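Local coordinates for protein neuraminidase (Influenza A virus, PDB 4GDI) that resembles viral sialidases that remove terminal sialic acid from glycoconjugates, but has a diverged putative active site and assembles as a homotetramer, at residues Phe56-Gly61 against Glu77-Thr82; Arg222-Phe227 against Ile271-Pro276; Glu237-Ala242 against Pro254-Ala259. One frame throughout, in Å; residues are numbered along the deposited sequence.

Interaction 1: residues Phe56-Gly61 against Glu77-Thr82; sequences FFIAYG and ESLYKT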
loop_
_atom_site.group_PDB
_atom_site.type_symbol
_atom_site.label_atom_id
_atom_site.label_comp_id
_atom_site.label_asym_id
_atom_site.label_seq_id
_atom_site.Cartn_x
_atom_site.Cartn_y
_atom_site.Cartn_z
ATOM N N PHE A 56 11.061 13.577 -5.125
ATOM C CA PHE A 56 11.823 12.972 -6.201
ATOM C C PHE A 56 13.299 13.039 -5.806
ATOM O O PHE A 56 13.746 14.048 -5.269
ATOM C CB PHE A 56 11.604 13.733 -7.510
ATOM C CG PHE A 56 10.230 13.561 -8.089
ATOM C CD1 PHE A 56 9.170 14.285 -7.594
ATOM C CD2 PHE A 56 10.009 12.691 -9.140
ATOM C CE1 PHE A 56 7.917 14.132 -8.121
ATOM C CE2 PHE A 56 8.752 12.541 -9.672
ATOM C CZ PHE A 56 7.714 13.250 -9.163
ATOM N N PHE A 57 14.053 11.986 -6.093
ATOM C CA PHE A 57 15.440 11.921 -5.656
ATOM C C PHE A 57 16.259 10.854 -6.371
ATOM O O PHE A 57 15.711 9.896 -6.921
ATOM C CB PHE A 57 15.504 11.673 -4.145
ATOM C CG PHE A 57 14.942 10.344 -3.715
ATOM C CD1 PHE A 57 13.597 10.199 -3.447
ATOM C CD2 PHE A 57 15.773 9.247 -3.550
ATOM C CE1 PHE A 57 13.081 8.972 -3.046
ATOM C CE2 PHE A 57 15.263 8.021 -3.143
ATOM C CZ PHE A 57 13.920 7.884 -2.891
ATOM N N ILE A 58 17.580 11.031 -6.367
ATOM C CA ILE A 58 18.471 10.011 -6.887
ATOM C C ILE A 58 18.861 9.131 -5.704
ATOM O O ILE A 58 19.315 9.641 -4.672
ATOM C CB ILE A 58 19.736 10.618 -7.527
ATOM C CG1 ILE A 58 19.375 11.715 -8.535
ATOM C CG2 ILE A 58 20.562 9.537 -8.205
ATOM C CD1 ILE A 58 18.457 11.251 -9.661
ATOM N N ALA A 59 18.680 7.820 -5.836
ATOM C CA ALA A 59 19.067 6.895 -4.765
ATOM C C ALA A 59 20.555 6.600 -4.858
ATOM O O ALA A 59 21.089 6.445 -5.956
ATOM C CB ALA A 59 18.287 5.600 -4.864
ATOM N N TYR A 60 21.227 6.519 -3.716
ATOM C CA TYR A 60 22.631 6.134 -3.729
ATOM C C TYR A 60 22.960 5.005 -2.768
ATOM O O TYR A 60 24.097 4.516 -2.751
ATOM C CB TYR A 60 23.540 7.327 -3.458
ATOM C CG TYR A 60 23.512 7.841 -2.054
ATOM C CD1 TYR A 60 24.341 7.294 -1.074
ATOM C CD2 TYR A 60 22.683 8.894 -1.702
ATOM C CE1 TYR A 60 24.329 7.774 0.216
ATOM C CE2 TYR A 60 22.663 9.382 -0.409
ATOM C CZ TYR A 60 23.489 8.825 0.544
ATOM O OH TYR A 60 23.460 9.321 1.829
ATOM N N GLY A 61 21.982 4.569 -1.989
ATOM C CA GLY A 61 22.208 3.424 -1.129
ATOM C C GLY A 61 21.002 2.990 -0.333
ATOM O O GLY A 61 19.975 3.679 -0.281
ATOM N N GLU A 77 22.880 4.941 -11.009
ATOM C CA GLU A 77 22.026 5.983 -10.468
ATOM C C GLU A 77 20.646 5.966 -11.088
ATOM O O GLU A 77 20.502 6.037 -12.315
ATOM C CB GLU A 77 22.674 7.353 -10.676
ATOM C CG GLU A 77 24.064 7.433 -10.089
ATOM C CD GLU A 77 24.608 8.846 -10.045
ATOM O OE1 GLU A 77 24.333 9.553 -9.055
ATOM O OE2 GLU A 77 25.326 9.238 -10.990
ATOM N N SER A 78 19.640 5.917 -10.222
ATOM C CA SER A 78 18.247 5.971 -10.661
ATOM C C SER A 78 17.427 6.965 -9.847
ATOM O O SER A 78 17.647 7.162 -8.643
ATOM C CB SER A 78 17.612 4.578 -10.579
ATOM O OG SER A 78 18.166 3.704 -11.556
ATOM N N LEU A 79 16.486 7.594 -10.540
ATOM C CA LEU A 79 15.519 8.496 -9.951
ATOM C C LEU A 79 14.341 7.714 -9.355
ATOM O O LEU A 79 13.782 6.825 -10.008
ATOM C CB LEU A 79 14.997 9.422 -11.057
ATOM C CG LEU A 79 13.817 10.314 -10.702
ATOM C CD1 LEU A 79 14.252 11.428 -9.735
ATOM C CD2 LEU A 79 13.204 10.877 -11.989
ATOM N N TYR A 80 13.949 8.085 -8.140
ATOM C CA TYR A 80 12.837 7.470 -7.419
ATOM C C TYR A 80 11.890 8.569 -6.981
ATOM O O TYR A 80 12.264 9.740 -6.949
ATOM C CB TYR A 80 13.312 6.773 -6.127
ATOM C CG TYR A 80 14.073 5.483 -6.295
ATOM C CD1 TYR A 80 15.331 5.465 -6.884
ATOM C CD2 TYR A 80 13.548 4.281 -5.825
ATOM C CE1 TYR A 80 16.035 4.276 -7.021
ATOM C CE2 TYR A 80 14.242 3.087 -5.957
ATOM C CZ TYR A 80 15.482 3.090 -6.561
ATOM O OH TYR A 80 16.179 1.910 -6.682
ATOM N N LYS A 81 10.672 8.192 -6.613
ATOM C CA LYS A 81 9.792 9.115 -5.928
ATOM C C LYS A 81 9.030 8.428 -4.809
ATOM O O LYS A 81 8.704 7.234 -4.876
ATOM C CB LYS A 81 8.833 9.811 -6.889
ATOM C CG LYS A 81 7.627 9.003 -7.310
ATOM C CD LYS A 81 6.566 9.929 -7.897
ATOM C CE LYS A 81 5.438 9.158 -8.576
ATOM N NZ LYS A 81 4.218 10.010 -8.749
ATOM N N THR A 82 8.768 9.214 -3.777
ATOM C CA THR A 82 8.114 8.759 -2.558
ATOM C C THR A 82 7.077 9.803 -2.139
ATOM O O THR A 82 7.356 11.002 -2.198
ATOM C CB THR A 82 9.159 8.647 -1.412
ATOM O OG1 THR A 82 10.166 7.704 -1.784
ATOM C CG2 THR A 82 8.508 8.201 -0.117
HETATM O O HOH W 1 20.550 4.563 -7.588
HETATM O O HOH W 2 23.587 7.587 -7.080
#

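Interaction 2: residues Arg222-Phe227 against Ile271-Pro276; sequences RPLLRF and ILDEKP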
loop_
_atom_site.group_PDB
_atom_site.type_symbol
_atom_site.label_atom_id
_atom_site.label_comp_id
_atom_site.label_asym_id
_atom_site.label_seq_id
_atom_site.Cartn_x
_atom_site.Cartn_y
_atom_site.Cartn_z
ATOM N N ARG A 222 23.075 35.195 -6.076
ATOM C CA ARG A 222 22.423 34.233 -6.970
ATOM C C ARG A 222 21.821 34.996 -8.125
ATOM O O ARG A 222 21.037 35.910 -7.910
ATOM C CB ARG A 222 21.335 33.465 -6.231
ATOM C CG ARG A 222 21.853 32.687 -5.045
ATOM C CD ARG A 222 20.734 31.912 -4.386
ATOM N NE ARG A 222 21.192 31.082 -3.280
ATOM C CZ ARG A 222 21.812 29.913 -3.431
ATOM N NH1 ARG A 222 22.072 29.455 -4.644
ATOM N NH2 ARG A 222 22.181 29.207 -2.365
ATOM N N PRO A 223 22.215 34.649 -9.356
ATOM C CA PRO A 223 21.576 35.252 -10.528
ATOM C C PRO A 223 20.115 34.809 -10.644
ATOM O O PRO A 223 19.741 33.709 -10.209
ATOM C CB PRO A 223 22.392 34.703 -11.699
ATOM C CG PRO A 223 22.921 33.395 -11.203
ATOM C CD PRO A 223 23.150 33.566 -9.718
ATOM N N LEU A 224 19.299 35.663 -11.237
ATOM C CA LEU A 224 17.872 35.398 -11.367
ATOM C C LEU A 224 17.428 35.422 -12.804
ATOM O O LEU A 224 17.903 36.223 -13.611
ATOM C CB LEU A 224 17.073 36.445 -10.599
ATOM C CG LEU A 224 17.427 36.496 -9.120
ATOM C CD1 LEU A 224 16.756 37.676 -8.461
ATOM C CD2 LEU A 224 17.015 35.188 -8.438
ATOM N N LEU A 225 16.484 34.548 -13.124
ATOM C CA LEU A 225 15.970 34.485 -14.477
ATOM C C LEU A 225 14.462 34.714 -14.436
ATOM O O LEU A 225 13.770 34.163 -13.587
ATOM C CB LEU A 225 16.303 33.128 -15.094
ATOM C CG LEU A 225 15.645 32.768 -16.424
ATOM C CD1 LEU A 225 16.174 33.597 -17.582
ATOM C CD2 LEU A 225 15.832 31.267 -16.681
ATOM N N ARG A 226 13.973 35.551 -15.343
ATOM C CA ARG A 226 12.543 35.756 -15.525
ATOM C C ARG A 226 12.266 35.510 -16.985
ATOM O O ARG A 226 12.943 36.082 -17.843
ATOM C CB ARG A 226 12.152 37.200 -15.199
ATOM C CG ARG A 226 12.445 37.620 -13.763
ATOM C CD ARG A 226 12.651 39.123 -13.679
ATOM N NE ARG A 226 12.923 39.560 -12.315
ATOM C CZ ARG A 226 13.268 40.797 -11.989
ATOM N NH1 ARG A 226 13.414 41.722 -12.930
ATOM N NH2 ARG A 226 13.472 41.111 -10.720
ATOM N N PHE A 227 11.293 34.662 -17.285
ATOM C CA PHE A 227 10.951 34.418 -18.674
ATOM C C PHE A 227 9.472 34.144 -18.880
ATOM O O PHE A 227 8.748 33.877 -17.928
ATOM C CB PHE A 227 11.850 33.328 -19.281
ATOM C CG PHE A 227 11.596 31.925 -18.784
ATOM C CD1 PHE A 227 10.709 31.090 -19.447
ATOM C CD2 PHE A 227 12.319 31.404 -17.714
ATOM C CE1 PHE A 227 10.508 29.785 -19.028
ATOM C CE2 PHE A 227 12.128 30.095 -17.296
ATOM C CZ PHE A 227 11.223 29.281 -17.954
ATOM N N ILE A 271 15.440 32.608 -4.326
ATOM C CA ILE A 271 15.000 33.965 -3.968
ATOM C C ILE A 271 13.578 34.125 -4.506
ATOM O O ILE A 271 13.345 33.918 -5.695
ATOM C CB ILE A 271 15.911 35.042 -4.613
ATOM C CG1 ILE A 271 17.319 34.989 -4.001
ATOM C CG2 ILE A 271 15.295 36.444 -4.487
ATOM C CD1 ILE A 271 18.255 36.060 -4.506
ATOM N N LEU A 272 12.621 34.451 -3.643
ATOM C CA LEU A 272 11.276 34.764 -4.116
ATOM C C LEU A 272 11.286 36.144 -4.750
ATOM O O LEU A 272 11.352 37.159 -4.061
ATOM C CB LEU A 272 10.256 34.704 -2.986
ATOM C CG LEU A 272 8.780 34.781 -3.391
ATOM C CD1 LEU A 272 8.403 33.625 -4.287
ATOM C CD2 LEU A 272 7.882 34.788 -2.156
ATOM N N ASP A 273 11.189 36.154 -6.073
ATOM C CA ASP A 273 11.422 37.339 -6.885
ATOM C C ASP A 273 10.095 38.059 -7.145
ATOM O O ASP A 273 9.580 38.065 -8.260
ATOM C CB ASP A 273 12.106 36.910 -8.185
ATOM C CG ASP A 273 12.421 38.066 -9.105
ATOM O OD1 ASP A 273 12.357 39.244 -8.672
ATOM O OD2 ASP A 273 12.743 37.778 -10.276
ATOM N N GLU A 274 9.572 38.650 -6.072
ATOM C CA GLU A 274 8.333 39.408 -6.080
ATOM C C GLU A 274 8.541 40.756 -5.360
ATOM O O GLU A 274 9.661 41.155 -5.060
ATOM C CB GLU A 274 7.248 38.597 -5.369
ATOM C CG GLU A 274 7.040 37.215 -5.962
ATOM C CD GLU A 274 6.432 37.285 -7.349
ATOM O OE1 GLU A 274 5.612 38.203 -7.560
ATOM O OE2 GLU A 274 6.770 36.450 -8.224
ATOM N N LYS A 275 7.446 41.446 -5.092
ATOM C CA LYS A 275 7.470 42.636 -4.260
ATOM C C LYS A 275 6.386 42.481 -3.205
ATOM O O LYS A 275 5.204 42.557 -3.525
ATOM C CB LYS A 275 7.186 43.885 -5.090
ATOM C CG LYS A 275 8.295 44.270 -6.053
ATOM C CD LYS A 275 8.074 45.682 -6.584
ATOM C CE LYS A 275 8.982 45.967 -7.765
ATOM N NZ LYS A 275 8.308 46.834 -8.773
ATOM N N PRO A 276 6.775 42.245 -1.947
ATOM C CA PRO A 276 8.137 42.073 -1.433
ATOM C C PRO A 276 8.838 40.835 -1.962
ATOM O O PRO A 276 8.181 39.861 -2.340
ATOM C CB PRO A 276 7.914 41.887 0.072
ATOM C CG PRO A 276 6.601 42.529 0.346
ATOM C CD PRO A 276 5.782 42.217 -0.861
HETATM O O HOH W 3 13.594 35.165 -10.546
#

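Interaction 3: residues Glu237-Ala242 against Pro254-Ala259; sequences EPCNGA and PSCKMA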
loop_
_atom_site.group_PDB
_atom_site.type_symbol
_atom_site.label_atom_id
_atom_site.label_comp_id
_atom_site.label_asym_id
_atom_site.label_seq_id
_atom_site.Cartn_x
_atom_site.Cartn_y
_atom_site.Cartn_z
ATOM N N GLU A 237 20.585 40.542 -11.584
ATOM C CA GLU A 237 21.456 40.401 -10.415
ATOM C C GLU A 237 20.818 41.069 -9.192
ATOM O O GLU A 237 20.316 42.188 -9.284
ATOM C CB GLU A 237 22.816 41.062 -10.697
ATOM C CG GLU A 237 23.840 40.823 -9.603
ATOM C CD GLU A 237 24.429 39.425 -9.626
ATOM O OE1 GLU A 237 24.070 38.635 -10.535
ATOM O OE2 GLU A 237 25.262 39.127 -8.736
ATOM N N PRO A 238 20.800 40.380 -8.041
ATOM C CA PRO A 238 20.292 41.068 -6.846
ATOM C C PRO A 238 21.069 42.361 -6.573
ATOM O O PRO A 238 22.277 42.410 -6.782
ATOM C CB PRO A 238 20.522 40.048 -5.734
ATOM C CG PRO A 238 20.410 38.702 -6.450
ATOM C CD PRO A 238 21.088 38.962 -7.788
ATOM N N CYS A 239 20.373 43.404 -6.143
ATOM C CA CYS A 239 21.004 44.707 -5.998
ATOM C C CYS A 239 21.162 45.073 -4.530
ATOM O O CYS A 239 21.449 46.219 -4.202
ATOM C CB CYS A 239 20.196 45.778 -6.752
ATOM S SG CYS A 239 20.118 45.501 -8.539
ATOM N N ASN A 240 20.979 44.100 -3.640
ATOM C CA ASN A 240 21.215 44.341 -2.225
ATOM C C ASN A 240 22.696 44.116 -1.939
ATOM O O ASN A 240 23.499 44.027 -2.871
ATOM C CB ASN A 240 20.305 43.468 -1.360
ATOM C CG ASN A 240 20.560 41.970 -1.553
ATOM O OD1 ASN A 240 21.116 41.544 -2.569
ATOM N ND2 ASN A 240 20.135 41.170 -0.582
ATOM N N GLY A 241 23.064 44.039 -0.663
ATOM C CA GLY A 241 24.459 43.862 -0.289
ATOM C C GLY A 241 24.666 42.612 0.547
ATOM O O GLY A 241 25.682 42.471 1.216
ATOM N N ALA A 242 23.702 41.695 0.492
ATOM C CA ALA A 242 23.785 40.459 1.262
ATOM C C ALA A 242 23.737 39.255 0.326
ATOM O O ALA A 242 22.651 38.801 -0.037
ATOM C CB ALA A 242 22.649 40.401 2.243
ATOM N N PRO A 254 25.172 48.011 -0.966
ATOM C CA PRO A 254 24.215 47.575 -1.986
ATOM C C PRO A 254 24.555 48.109 -3.365
ATOM O O PRO A 254 24.824 49.297 -3.522
ATOM C CB PRO A 254 22.885 48.149 -1.490
ATOM C CG PRO A 254 23.047 48.231 0.005
ATOM C CD PRO A 254 24.503 48.583 0.218
ATOM N N SER A 255 24.561 47.215 -4.348
ATOM C CA SER A 255 24.714 47.587 -5.752
ATOM C C SER A 255 24.245 46.403 -6.589
ATOM O O SER A 255 24.112 45.291 -6.084
ATOM C CB SER A 255 26.168 47.895 -6.089
ATOM O OG SER A 255 26.938 46.702 -6.139
ATOM N N CYS A 256 24.009 46.636 -7.869
ATOM C CA CYS A 256 23.616 45.560 -8.757
ATOM C C CYS A 256 24.825 44.747 -9.209
ATOM O O CYS A 256 24.716 43.910 -10.099
ATOM C CB CYS A 256 22.864 46.124 -9.960
ATOM S SG CYS A 256 21.290 46.889 -9.482
ATOM N N LYS A 257 25.967 44.956 -8.569
ATOM C CA LYS A 257 27.174 44.248 -8.974
ATOM C C LYS A 257 27.268 42.867 -8.338
ATOM O O LYS A 257 26.744 42.631 -7.257
ATOM C CB LYS A 257 28.417 45.077 -8.649
ATOM C CG LYS A 257 28.459 46.408 -9.400
ATOM C CD LYS A 257 29.852 47.024 -9.403
ATOM C CE LYS A 257 30.347 47.330 -7.998
ATOM N NZ LYS A 257 31.770 47.774 -8.004
ATOM N N MET A 258 27.938 41.964 -9.042
ATOM C CA MET A 258 28.218 40.628 -8.545
ATOM C C MET A 258 29.060 40.675 -7.274
ATOM O O MET A 258 29.890 41.565 -7.104
ATOM C CB MET A 258 28.950 39.835 -9.624
ATOM C CG MET A 258 28.095 39.593 -10.851
ATOM S SD MET A 258 28.982 38.990 -12.299
ATOM C CE MET A 258 29.495 37.378 -11.751
ATOM N N ALA A 259 28.818 39.721 -6.379
ATOM C CA ALA A 259 29.628 39.555 -5.175
ATOM C C ALA A 259 30.699 38.505 -5.453
ATOM O O ALA A 259 30.487 37.309 -5.266
ATOM C CB ALA A 259 28.753 39.132 -4.017
HETATM O O HOH W 4 26.587 44.694 -3.864
#

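Interaction 1: residues Phe56-Gly61 against Glu77-Thr82
F57 and Y80 form an antiparallel hydrogen-bonded pair, with F57 N to Y80 O at 3.0 Å and Y80 N to F57 O at 2.8 Å, while the N-to-C directions of the short strand segments are 129° apart, consistent with a marked twist between antiparallel strands. F56 with K81 and I58 with L79 are the flanking non-hydrogen-bonded pairs, and their side chains share one face. There K81 lies alongside F56: its CB stands over the ring face, 4.0 Å from the F56 ring centroid, a CH-pi contact. The K81 torsion (chi1 80°) sets CG between backbone N and carbonyl carbon, and from there the extended chain runs along the ring, bringing K81 CD to 3.7 Å from F56 CZ. Next to this pair, I58 CD1 meets L79 CB at 4.2 Å, the two side chains crossing at roughly a right angle. The pairing joins neighbouring strands, 53-64 and 78-83, within a blade of the neuraminidase beta-propeller; L79 and K81 also reach strand 111-117 of the next sheet. On the other face, Y80 CB sits over the F57 ring, 3.5 Å from F57 CZ. The F57 and Y80 rings are almost parallel (17° between planes) but slid so far apart that they barely overlap, so the methylene supplies the face contact. T82 OG1 lies in the F57 ring plane at its edge, 3.4 Å from F57 CE1, and is itself hydrogen-bonded to S88 and S93. A59 CB closes against the Y80 ring at 3.4 Å from Y80 CE1, and Y80 packs further on F28 of a neighbouring subunit. Just before strand 78-83, E77 places CB and OE1 near I58 CG2, and OE1 is salt-bridged to R43.

Interaction 2: residues Arg222-Phe227 against Ile271-Pro276
The guanidinium of R226 and the carboxylate of D273 meet edge against edge, their planes 24° apart, and neither flat group uses a face for the other. R226 grips side-on with two nitrogens, one to each oxygen: NE to D273 OD2 at 2.7 Å, with an N-H...O angle of 177°, and NH2 to D273 OD1 at 3.0 Å. Both oxygens accept through their syn lone pairs; OD2 lies in the guanidinium plane, whereas OD1 is tilted somewhat from it. With CG anti to the backbone N (chi1 -179°), D273 projects its carboxylate from the centre of an inverse gamma turn to the arginine edge. The remaining nitrogen, R226 NH1, is salt-bridged to E301 and hydrogen-bonded to Q234, so D273 and E301 together probably stabilise the arginine's positive charge. A water hydrogen-bonded to D273 OD2 (2.8 Å) can also donate to L225 O, joining the carboxylate to the strand backbone.

Strand 224-228 is an inner strand of a four-stranded antiparallel propeller blade, and 271-276 belongs to the long connection that leaves that blade after strand 233-236 and returns across it. Beside the ion pair lies an apolar part. L224 CD2 comes to 4.0 Å from I271 CB, the two side chains crossing nearly perpendicularly. R222 contributes its aliphatic base, CB being 4.4 Å from I271 CD1, while its guanidinium bonds to the carbonyl of I267.

Interaction 3: residues Glu237-Ala242 against Pro254-Ala259
E237 CB starts 3.5 Å from C256 O, and CG passes closer still, 3.2 Å from the same C256 O. A chi1 of -173° swings CG to the side away from the residue's own backbone N, and the bend at the next bond (chi2 76°) turns the carboxylate across M258, whose side chain it meets at about a right angle. E237 CD is then 3.9 Å from M258 CG, and E237 OE2 reaches 3.3 Å from M258 CA. OE1 is hydrogen-bonded to a glycerol molecule, probably from the crystallisation liquor. OE2 lies close to the carboxylate of D219, a residue of the calcium site; the like charges might raise the proton affinity of the glutamate, though neighbouring K221 would counter this.

Two residues on from the glutamate, C239 is joined to C256 by a disulfide, SG to SG 2.0 Å, of right-handed sense (chi3 102°). The two backbones run close together here, C239 CA and C256 CA being 3.9 Å apart. The bridge pins two irregular parts of the long loop between strands 233-236 and 277-281 of the beta-propeller, where regular strand pairing is absent. The backbones meet through a CA-H...O contact, C239 CA to S255 O at 3.2 Å, and the P254 ring carbon CB rests against C239 O. S255 OG accepts from K257 N at 3.1 Å, an ST turn that bends the second segment round C256. Several carbonyls are satisfied from one outside group: K221 NZ bonds to P238 O, N240 O and K257 O, gathering both segments round a single ammonium. A259 N bonds to D219 OD1, linking the second segment to a residue of the calcium site, and M258 packs on N218 and D219.

How the interactions relate
Along the chain interaction 1 closes before the others begin, whereas interaction 3 is nested inside the loop closed by interaction 2. Interaction 1 lies on the opposite side of the chain's centre, its centre about 29 Å from that of interaction 2 and about 36 Å from that of interaction 3, in a different propeller sheet. Interactions 2 and 3 have centres about 13 Å apart and touch mainly through P238, whose CG is 3.9 Å from I271 CD1. Strand 224-228 and the excursion after strand 233-236 are thus packed together beside the calcium site formed by N215, D219, D245, G263 and G265, while interaction 1 sits near a subunit interface.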